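Long-range contacts in Poly(A) RNA polymerase GLD2 (PDB 6LBK), which probably extends the 3' ends of selected cytoplasmic mRNAs with poly(A) tails and adds single nucleotides to certain microRNAs, using ATP and magnesium or manganese: residues Lys72-Arg77 and Leu93-Ser98; Asn101-Arg106 and Thr192-Glu197; Gly183-Phe188 and Val260-Val265. The protein carries 1 engineered substitution. One frame throughout, in Å; residues are numbered along the deposited sequence.

Interaction 1: Lys72-Arg77 and Leu93-Ser98; sequences KKELCR and LFLVGS
Arg77 on helix 67-85 and Leu93 on strand 91-96 make the polar link: Arg77 NH1 donates to Leu93 O at 2.9 Å. The bond is bent, with 139° at the hydrogen, and the carbonyl oxygen stands 26° out of the guanidinium plane. A salt bridge fixes how this guanidinium is turned. Glu74, three residues back on the helix, is gripped side-on by NE and NH2 of Arg77, both converging on the single oxygen OE2, which lies close to the guanidinium plane. Arg77 NH2 meets the syn lone pair of Glu74 OE2 at 2.7 Å, and NH1 is the nitrogen that meets the strand. Gln81 accepts from Leu93 N and, weakly, from the same NH1. The axes of 72-77 and 93-96 run roughly antiparallel and come within 9.1 Å, as part of the palm of a nucleotidyltransferase fold; the strand leads into Gly97-Ser98, the family's Gly-Ser motif. Van der Waals contact fills the rest. Arg77 starts with CG anti to the backbone N (chi1 -178°) and then bends, which lays CD 3.6 Å from Leu95 N. Leu93 and Arg77 run alongside each other, pointing opposite ways, CG to CG at 4.1 Å, and Leu93 CD2 comes within 3.6 Å of Arg77 O. Further along, Leu95 CD1 touches Lys73 CB at 4.1 Å, and Leu95 also packs on Leu112 of the next strand. Lys73 runs extended beyond CG past Val172 and Phe174, and its NZ donates to Ser108 O beside the probable magnesium ligand Asp109.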
loop_
_atom_site.group_PDB
_atom_site.type_symbol
_atom_site.label_atom_id
_atom_site.label_comp_id
_atom_site.label_asym_id
_atom_site.label_seq_id
_atom_site.Cartn_x
_atom_site.Cartn_y
_atom_site.Cartn_z
ATOM N N LYS A 72 -9.267 11.161 -13.274
ATOM C CA LYS A 72 -10.649 11.082 -12.778
ATOM C C LYS A 72 -10.694 11.101 -11.252
ATOM O O LYS A 72 -11.590 11.716 -10.644
ATOM C CB LYS A 72 -11.358 9.844 -13.322
ATOM C CG LYS A 72 -12.128 10.106 -14.622
ATOM C CD LYS A 72 -12.709 11.547 -14.707
ATOM C CE LYS A 72 -14.085 11.809 -14.012
ATOM N NZ LYS A 72 -14.546 13.256 -14.244
ATOM N N LYS A 73 -9.711 10.468 -10.614
ATOM C CA LYS A 73 -9.641 10.532 -9.158
ATOM C C LYS A 73 -9.281 11.941 -8.673
ATOM O O LYS A 73 -9.802 12.402 -7.649
ATOM C CB LYS A 73 -8.656 9.478 -8.640
ATOM C CG LYS A 73 -9.137 8.049 -8.893
ATOM C CD LYS A 73 -8.177 7.067 -8.303
ATOM C CE LYS A 73 -8.521 5.673 -8.682
ATOM N NZ LYS A 73 -7.524 4.770 -8.056
ATOM N N GLU A 74 -8.396 12.640 -9.389
ATOM C CA GLU A 74 -8.019 13.977 -8.964
ATOM C C GLU A 74 -9.167 14.976 -9.183
ATOM O O GLU A 74 -9.360 15.896 -8.376
ATOM C CB GLU A 74 -6.746 14.407 -9.698
ATOM C CG GLU A 74 -6.498 15.907 -9.593
ATOM C CD GLU A 74 -6.163 16.328 -8.178
ATOM O OE1 GLU A 74 -5.515 15.524 -7.479
ATOM O OE2 GLU A 74 -6.560 17.444 -7.766
ATOM N N LEU A 75 -9.925 14.818 -10.279
ATOM C CA LEU A 75 -11.102 15.651 -10.515
ATOM C C LEU A 75 -12.143 15.419 -9.436
ATOM O O LEU A 75 -12.777 16.371 -8.950
ATOM C CB LEU A 75 -11.700 15.331 -11.881
ATOM C CG LEU A 75 -10.821 15.694 -13.048
ATOM C CD1 LEU A 75 -11.408 15.134 -14.341
ATOM C CD2 LEU A 75 -10.712 17.209 -13.063
ATOM N N CYS A 76 -12.294 14.163 -9.009
ATOM C CA CYS A 76 -13.205 13.889 -7.906
ATOM C C CYS A 76 -12.701 14.489 -6.588
ATOM O O CYS A 76 -13.495 15.035 -5.807
ATOM C CB CYS A 76 -13.421 12.390 -7.793
ATOM S SG CYS A 76 -14.565 12.003 -6.480
ATOM N N ARG A 77 -11.384 14.409 -6.329
ATOM C CA ARG A 77 -10.802 14.972 -5.111
ATOM C C ARG A 77 -11.005 16.483 -5.038
ATOM O O ARG A 77 -11.425 17.020 -4.004
ATOM C CB ARG A 77 -9.304 14.668 -5.042
ATOM C CG ARG A 77 -8.679 15.194 -3.762
ATOM C CD ARG A 77 -7.248 15.633 -3.907
ATOM N NE ARG A 77 -7.080 16.681 -4.902
ATOM C CZ ARG A 77 -7.357 17.958 -4.668
ATOM N NH1 ARG A 77 -7.836 18.313 -3.479
ATOM N NH2 ARG A 77 -7.160 18.874 -5.608
ATOM N N LEU A 93 -8.411 18.440 1.200
ATOM C CA LEU A 93 -8.662 17.041 0.873
ATOM C C LEU A 93 -7.484 16.483 0.076
ATOM O O LEU A 93 -7.159 16.999 -1.005
ATOM C CB LEU A 93 -9.948 16.931 0.062
ATOM C CG LEU A 93 -10.562 15.553 -0.086
ATOM C CD1 LEU A 93 -10.668 15.004 1.291
ATOM C CD2 LEU A 93 -11.930 15.685 -0.748
ATOM N N PHE A 94 -6.858 15.426 0.591
ATOM C CA PHE A 94 -5.638 14.877 0.007
ATOM C C PHE A 94 -5.885 13.504 -0.589
ATOM O O PHE A 94 -6.441 12.626 0.086
ATOM C CB PHE A 94 -4.537 14.763 1.054
ATOM C CG PHE A 94 -3.917 16.056 1.416
ATOM C CD1 PHE A 94 -4.545 16.926 2.287
ATOM C CD2 PHE A 94 -2.679 16.390 0.918
ATOM C CE1 PHE A 94 -3.936 18.123 2.642
ATOM C CE2 PHE A 94 -2.072 17.592 1.253
ATOM C CZ PHE A 94 -2.696 18.461 2.117
ATOM N N LEU A 95 -5.415 13.288 -1.818
ATOM C CA LEU A 95 -5.287 11.914 -2.301
ATOM C C LEU A 95 -4.118 11.258 -1.594
ATOM O O LEU A 95 -3.061 11.873 -1.446
ATOM C CB LEU A 95 -5.062 11.860 -3.804
ATOM C CG LEU A 95 -6.281 11.434 -4.632
ATOM C CD1 LEU A 95 -5.961 11.355 -6.117
ATOM C CD2 LEU A 95 -6.820 10.126 -4.144
ATOM N N VAL A 96 -4.329 10.027 -1.121
ATOM C CA VAL A 96 -3.337 9.250 -0.384
ATOM C C VAL A 96 -3.401 7.784 -0.832
ATOM O O VAL A 96 -4.352 7.348 -1.484
ATOM C CB VAL A 96 -3.582 9.361 1.136
ATOM C CG1 VAL A 96 -3.376 10.779 1.604
ATOM C CG2 VAL A 96 -5.009 8.908 1.476
ATOM N N GLY A 97 -2.362 7.017 -0.496
ATOM C CA GLY A 97 -2.399 5.584 -0.739
ATOM C C GLY A 97 -2.047 5.182 -2.164
ATOM O O GLY A 97 -1.268 5.848 -2.858
ATOM N N SER A 98 -2.648 4.063 -2.607
ATOM C CA SER A 98 -2.337 3.500 -3.921
ATOM C C SER A 98 -2.540 4.492 -5.060
ATOM O O SER A 98 -1.829 4.424 -6.074
ATOM C CB SER A 98 -3.185 2.271 -4.156
ATOM O OG SER A 98 -2.863 1.293 -3.173
#

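Interaction 2: Asn101-Arg106 and Thr192-Glu197; sequences NGFGAR and TYAYLE
An apolar loop-to-helix contact joins Phe103 and Gly102, in the loop between strands 91-96 and 110-116, to Ala194 and Tyr195 at the C-terminal end of helix 182-194. No hydrogen bond crosses it. The methyl of Ala194 sits over one face of the Phe103 ring, 3.8 Å from the centroid and off-centre, nearest CE1 and CZ, a CH-pi contact. The same methyl meets Asn101 O at 3.4 Å and Gly102 CA at 3.8 Å, lying in the angle between the ring and the loop backbone. Gly102, with a positive phi of 86° and no side chain, lets the loop pass this close. Tyr195, the first residue to leave the helix, brings its ring CE2 to 3.9 Å from Gly102 CA. The loop is shaped from within by an Asx turn: Asn101 OD1 accepts from Phe103 N at 2.7 Å, with the donor tilted 23° from the carbonyl plane. Phe103 also packs on Val200 and Val204 of helix 200-213 and on Val230 of helix 226-239, while Arg201 and Lys208 donate to Gly102 O and Phe103 O. The loop belongs to the nucleotidyltransferase palm, where it connects the Gly-Ser motif to Asp109 and strand 110-116 with Asp111, the two aspartates being the probable magnesium ligands.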
loop_
_atom_site.group_PDB
_atom_site.type_symbol
_atom_site.label_atom_id
_atom_site.label_comp_id
_atom_site.label_asym_id
_atom_site.label_seq_id
_atom_site.Cartn_x
_atom_site.Cartn_y
_atom_site.Cartn_z
ATOM N N ASN A 101 0.832 6.697 -4.244
ATOM C CA ASN A 101 2.109 6.185 -3.742
ATOM C C ASN A 101 2.914 5.425 -4.794
ATOM O O ASN A 101 3.929 4.824 -4.445
ATOM C CB ASN A 101 1.882 5.275 -2.520
ATOM C CG ASN A 101 1.188 3.965 -2.871
ATOM O OD1 ASN A 101 1.111 3.584 -4.034
ATOM N ND2 ASN A 101 0.634 3.307 -1.870
ATOM N N GLY A 102 2.465 5.382 -6.046
ATOM C CA GLY A 102 3.167 4.679 -7.101
ATOM C C GLY A 102 2.860 3.202 -7.232
ATOM O O GLY A 102 3.312 2.583 -8.199
ATOM N N PHE A 103 2.068 2.627 -6.342
ATOM C CA PHE A 103 1.748 1.206 -6.421
ATOM C C PHE A 103 0.273 0.978 -6.755
ATOM O O PHE A 103 -0.367 0.049 -6.244
ATOM C CB PHE A 103 2.133 0.486 -5.127
ATOM C CG PHE A 103 3.560 0.665 -4.733
ATOM C CD1 PHE A 103 4.577 0.257 -5.558
ATOM C CD2 PHE A 103 3.887 1.217 -3.521
ATOM C CE1 PHE A 103 5.908 0.415 -5.179
ATOM C CE2 PHE A 103 5.194 1.377 -3.142
ATOM C CZ PHE A 103 6.210 0.976 -3.968
ATOM N N GLY A 104 -0.289 1.841 -7.601
ATOM C CA GLY A 104 -1.674 1.706 -8.008
ATOM C C GLY A 104 -1.870 0.879 -9.274
ATOM O O GLY A 104 -1.031 0.860 -10.180
ATOM N N ALA A 105 -3.013 0.188 -9.305
ATOM C CA ALA A 105 -3.523 -0.534 -10.462
ATOM C C ALA A 105 -4.799 0.132 -10.949
ATOM O O ALA A 105 -5.471 0.843 -10.200
ATOM C CB ALA A 105 -3.836 -1.996 -10.127
ATOM N N ARG A 106 -5.136 -0.122 -12.217
ATOM C CA ARG A 106 -6.372 0.405 -12.795
ATOM C C ARG A 106 -7.559 0.193 -11.865
ATOM O O ARG A 106 -8.506 0.985 -11.870
ATOM C CB ARG A 106 -6.642 -0.228 -14.173
ATOM C CG ARG A 106 -5.910 0.511 -15.285
ATOM C CD ARG A 106 -6.604 0.567 -16.655
ATOM N NE ARG A 106 -6.649 -0.678 -17.428
ATOM C CZ ARG A 106 -7.771 -1.327 -17.736
ATOM N NH1 ARG A 106 -8.943 -0.842 -17.334
ATOM N NH2 ARG A 106 -7.724 -2.446 -18.459
ATOM N N THR A 192 8.426 7.531 -3.192
ATOM C CA THR A 192 9.849 7.717 -3.470
ATOM C C THR A 192 10.550 6.379 -3.650
ATOM O O THR A 192 11.460 6.259 -4.474
ATOM C CB THR A 192 10.501 8.538 -2.348
ATOM O OG1 THR A 192 9.774 9.759 -2.181
ATOM C CG2 THR A 192 11.940 8.881 -2.699
ATOM N N TYR A 193 10.110 5.361 -2.910
ATOM C CA TYR A 193 10.579 4.011 -3.160
ATOM C C TYR A 193 10.064 3.496 -4.496
ATOM O O TYR A 193 10.797 2.816 -5.230
ATOM C CB TYR A 193 10.093 3.096 -2.053
ATOM C CG TYR A 193 10.837 3.158 -0.754
ATOM C CD1 TYR A 193 12.153 2.736 -0.664
ATOM C CD2 TYR A 193 10.195 3.569 0.408
ATOM C CE1 TYR A 193 12.809 2.746 0.535
ATOM C CE2 TYR A 193 10.849 3.582 1.609
ATOM C CZ TYR A 193 12.149 3.168 1.668
ATOM O OH TYR A 193 12.795 3.189 2.871
ATOM N N ALA A 194 8.796 3.809 -4.821
ATOM C CA ALA A 194 8.161 3.248 -6.013
ATOM C C ALA A 194 8.919 3.625 -7.280
ATOM O O ALA A 194 8.874 2.899 -8.276
ATOM C CB ALA A 194 6.701 3.702 -6.092
ATOM N N TYR A 195 9.588 4.766 -7.282
ATOM C CA TYR A 195 10.320 5.195 -8.462
ATOM C C TYR A 195 11.832 5.219 -8.226
ATOM O O TYR A 195 12.581 5.700 -9.086
ATOM C CB TYR A 195 9.789 6.559 -8.924
ATOM C CG TYR A 195 8.351 6.481 -9.403
ATOM C CD1 TYR A 195 8.049 6.148 -10.724
ATOM C CD2 TYR A 195 7.293 6.690 -8.519
ATOM C CE1 TYR A 195 6.723 6.052 -11.155
ATOM C CE2 TYR A 195 5.972 6.603 -8.938
ATOM C CZ TYR A 195 5.687 6.287 -10.252
ATOM O OH TYR A 195 4.364 6.203 -10.652
ATOM N N LEU A 196 12.300 4.672 -7.093
ATOM C CA LEU A 196 13.735 4.637 -6.814
ATOM C C LEU A 196 14.429 3.574 -7.667
ATOM O O LEU A 196 15.631 3.679 -7.944
ATOM C CB LEU A 196 13.972 4.390 -5.316
ATOM C CG LEU A 196 15.247 4.947 -4.653
ATOM C CD1 LEU A 196 15.160 6.470 -4.551
ATOM C CD2 LEU A 196 15.517 4.327 -3.277
ATOM N N GLU A 197 13.687 2.547 -8.089
ATOM C CA GLU A 197 14.214 1.514 -8.965
ATOM C C GLU A 197 13.092 0.866 -9.766
ATOM O O GLU A 197 11.996 0.646 -9.243
ATOM C CB GLU A 197 14.951 0.473 -8.157
ATOM C CG GLU A 197 15.419 -0.637 -8.970
ATOM C CD GLU A 197 16.275 -1.480 -8.146
ATOM O OE1 GLU A 197 16.689 -0.954 -7.092
ATOM O OE2 GLU A 197 16.507 -2.649 -8.512
#

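Interaction 3: Gly183-Phe188 and Val260-Val265; sequences GIRNTF and VQLHLV
Arg185 approaches Val260 end-on, NH1 and NH2 both donating to the single acceptor Val260 O. The NH1 bond measures 2.9 Å; the NH2 bond, modelled at 2.5 Å, is so short that its exact length is doubtful. Val260 O lies in the guanidinium plane, and the pair of bonds probably helps hold that group's orientation. NH2 comes in nearly along the C=O axis, whereas NH1 meets the oxygen at a C=O...donor angle of 128° and more bent at its hydrogen. From the helix the side chain leaves with CG beside the backbone N (chi1 -59°) and stays extended to NE, reaching across to the loop. Around this polar tip the packing is close. Leu262 CD2 lies over one face of the guanidinium, 3.3 Å from Arg185 NH2, the two side chains crossing at about a right angle. Val265 splits its branches: CG2 approaches Arg185 NH1, while CG1 rests 3.8 Å from CD2 of Phe188, which lies about one helical turn on from Arg185. Farther out, Ile184 CD1 and Leu262 CD1 meet at 4.3 Å; Ile184 turns its side chain also to Phe94 and Val96 of the sheet. The contact joins the helix that directly follows strand 172-178 and packs on the palm sheet to a loop of the mainly helical region beyond it, between helices 253-256 and 268-271, in keeping with the two-lobed build of noncanonical poly(A) polymerases.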
loop_
_atom_site.group_PDB
_atom_site.type_symbol
_atom_site.label_atom_id
_atom_site.label_comp_id
_atom_site.label_asym_id
_atom_site.label_seq_id
_atom_site.Cartn_x
_atom_site.Cartn_y
_atom_site.Cartn_z
ATOM N N GLY A 183 -1.039 8.941 6.724
ATOM C CA GLY A 183 -1.221 8.409 5.385
ATOM C C GLY A 183 -0.742 9.350 4.293
ATOM O O GLY A 183 -0.306 8.896 3.233
ATOM N N ILE A 184 -0.816 10.674 4.527
ATOM C CA ILE A 184 -0.178 11.608 3.599
ATOM C C ILE A 184 1.337 11.401 3.602
ATOM O O ILE A 184 1.953 11.201 2.541
ATOM C CB ILE A 184 -0.560 13.066 3.914
ATOM C CG1 ILE A 184 -2.064 13.333 3.711
ATOM C CG2 ILE A 184 0.275 14.026 3.071
ATOM C CD1 ILE A 184 -2.536 14.614 4.322
ATOM N N ARG A 185 1.950 11.341 4.793
ATOM C CA ARG A 185 3.408 11.209 4.856
ATOM C C ARG A 185 3.891 9.932 4.169
ATOM O O ARG A 185 4.723 9.976 3.246
ATOM C CB ARG A 185 3.893 11.248 6.305
ATOM C CG ARG A 185 3.503 12.531 7.006
ATOM C CD ARG A 185 4.435 12.908 8.126
ATOM N NE ARG A 185 4.050 14.233 8.600
ATOM C CZ ARG A 185 4.504 15.369 8.084
ATOM N NH1 ARG A 185 5.376 15.346 7.086
ATOM N NH2 ARG A 185 4.082 16.524 8.556
ATOM N N ASN A 186 3.322 8.788 4.537
ATOM C CA ASN A 186 3.880 7.577 3.962
ATOM C C ASN A 186 3.542 7.450 2.487
ATOM O O ASN A 186 4.324 6.823 1.756
ATOM C CB ASN A 186 3.452 6.339 4.752
ATOM C CG ASN A 186 1.956 6.177 4.849
ATOM O OD1 ASN A 186 1.222 6.421 3.889
ATOM N ND2 ASN A 186 1.490 5.739 6.019
ATOM N N THR A 187 2.477 8.145 2.017
ATOM C CA THR A 187 2.204 8.136 0.576
ATOM C C THR A 187 3.448 8.528 -0.199
ATOM O O THR A 187 3.792 7.890 -1.205
ATOM C CB THR A 187 1.034 9.056 0.199
ATOM O OG1 THR A 187 -0.204 8.454 0.596
ATOM C CG2 THR A 187 1.000 9.253 -1.304
ATOM N N PHE A 188 4.145 9.564 0.271
ATOM C CA PHE A 188 5.277 10.073 -0.475
ATOM C C PHE A 188 6.583 9.416 -0.066
ATOM O O PHE A 188 7.538 9.446 -0.853
ATOM C CB PHE A 188 5.313 11.605 -0.358
ATOM C CG PHE A 188 4.103 12.222 -0.955
ATOM C CD1 PHE A 188 3.942 12.231 -2.340
ATOM C CD2 PHE A 188 3.077 12.687 -0.158
ATOM C CE1 PHE A 188 2.804 12.729 -2.915
ATOM C CE2 PHE A 188 1.926 13.218 -0.731
ATOM C CZ PHE A 188 1.788 13.231 -2.112
ATOM N N VAL A 260 7.974 18.292 8.227
ATOM C CA VAL A 260 7.621 18.767 6.890
ATOM C C VAL A 260 6.135 19.082 6.817
ATOM O O VAL A 260 5.284 18.281 7.222
ATOM C CB VAL A 260 8.011 17.736 5.822
ATOM C CG1 VAL A 260 7.614 18.245 4.447
ATOM C CG2 VAL A 260 9.506 17.440 5.880
ATOM N N GLN A 261 5.819 20.267 6.311
ATOM C CA GLN A 261 4.428 20.661 6.189
ATOM C C GLN A 261 3.715 19.737 5.224
ATOM O O GLN A 261 4.224 19.438 4.146
ATOM C CB GLN A 261 4.321 22.108 5.703
ATOM C CG GLN A 261 3.215 22.862 6.358
ATOM C CD GLN A 261 3.608 23.322 7.740
ATOM O OE1 GLN A 261 4.540 22.778 8.341
ATOM N NE2 GLN A 261 2.914 24.346 8.249
ATOM N N LEU A 262 2.510 19.321 5.603
ATOM C CA LEU A 262 1.828 18.268 4.861
ATOM C C LEU A 262 1.694 18.637 3.390
ATOM O O LEU A 262 1.988 17.818 2.504
ATOM C CB LEU A 262 0.449 17.999 5.477
ATOM C CG LEU A 262 0.350 17.446 6.907
ATOM C CD1 LEU A 262 -1.103 17.282 7.322
ATOM C CD2 LEU A 262 1.101 16.145 7.080
ATOM N N HIS A 263 1.330 19.891 3.107
ATOM C CA HIS A 263 1.062 20.274 1.729
ATOM C C HIS A 263 2.332 20.344 0.890
ATOM O O HIS A 263 2.238 20.542 -0.327
ATOM C CB HIS A 263 0.317 21.609 1.674
ATOM C CG HIS A 263 1.148 22.787 2.064
ATOM N ND1 HIS A 263 1.780 23.584 1.134
ATOM C CD2 HIS A 263 1.453 23.309 3.274
ATOM C CE1 HIS A 263 2.435 24.548 1.754
ATOM N NE2 HIS A 263 2.254 24.403 3.054
ATOM N N LEU A 264 3.509 20.229 1.507
ATOM C CA LEU A 264 4.767 20.144 0.776
ATOM C C LEU A 264 5.427 18.763 0.839
ATOM O O LEU A 264 6.496 18.585 0.242
ATOM C CB LEU A 264 5.740 21.223 1.276
ATOM C CG LEU A 264 5.345 22.709 1.064
ATOM C CD1 LEU A 264 6.018 23.640 2.077
ATOM C CD2 LEU A 264 5.638 23.201 -0.364
ATOM N N VAL A 265 4.822 17.770 1.509
ATOM C CA VAL A 265 5.504 16.480 1.669
ATOM C C VAL A 265 5.802 15.863 0.306
ATOM O O VAL A 265 6.821 15.177 0.126
ATOM C CB VAL A 265 4.688 15.530 2.567
ATOM C CG1 VAL A 265 5.255 14.153 2.520
ATOM C CG2 VAL A 265 4.714 16.013 3.997
#

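Helix 182-194 ties the three contacts together: its first half serves interaction 3, its C-terminal end interaction 2, and its Ile184 and Thr187 side meets strand 91-96 of interaction 1. Thr187 OG1 lies 2.8 Å from Gly97 N, a probable hydrogen bond, and Ile184 CD1 lies 3.5 Å from Phe94 CG. Asn101 CB sits 3.5 Å from Thr187 O, so interactions 2 and 3 also touch. The centres of the three contacts lie 14 to 15 Å apart. The side chain of the probable magnesium ligand Asp111 is about 6 Å from that of Leu95, 7 Å from Asn101 and 9 Å from Ile184; that of Asp109 is about 6 Å from the Lys73 side chain.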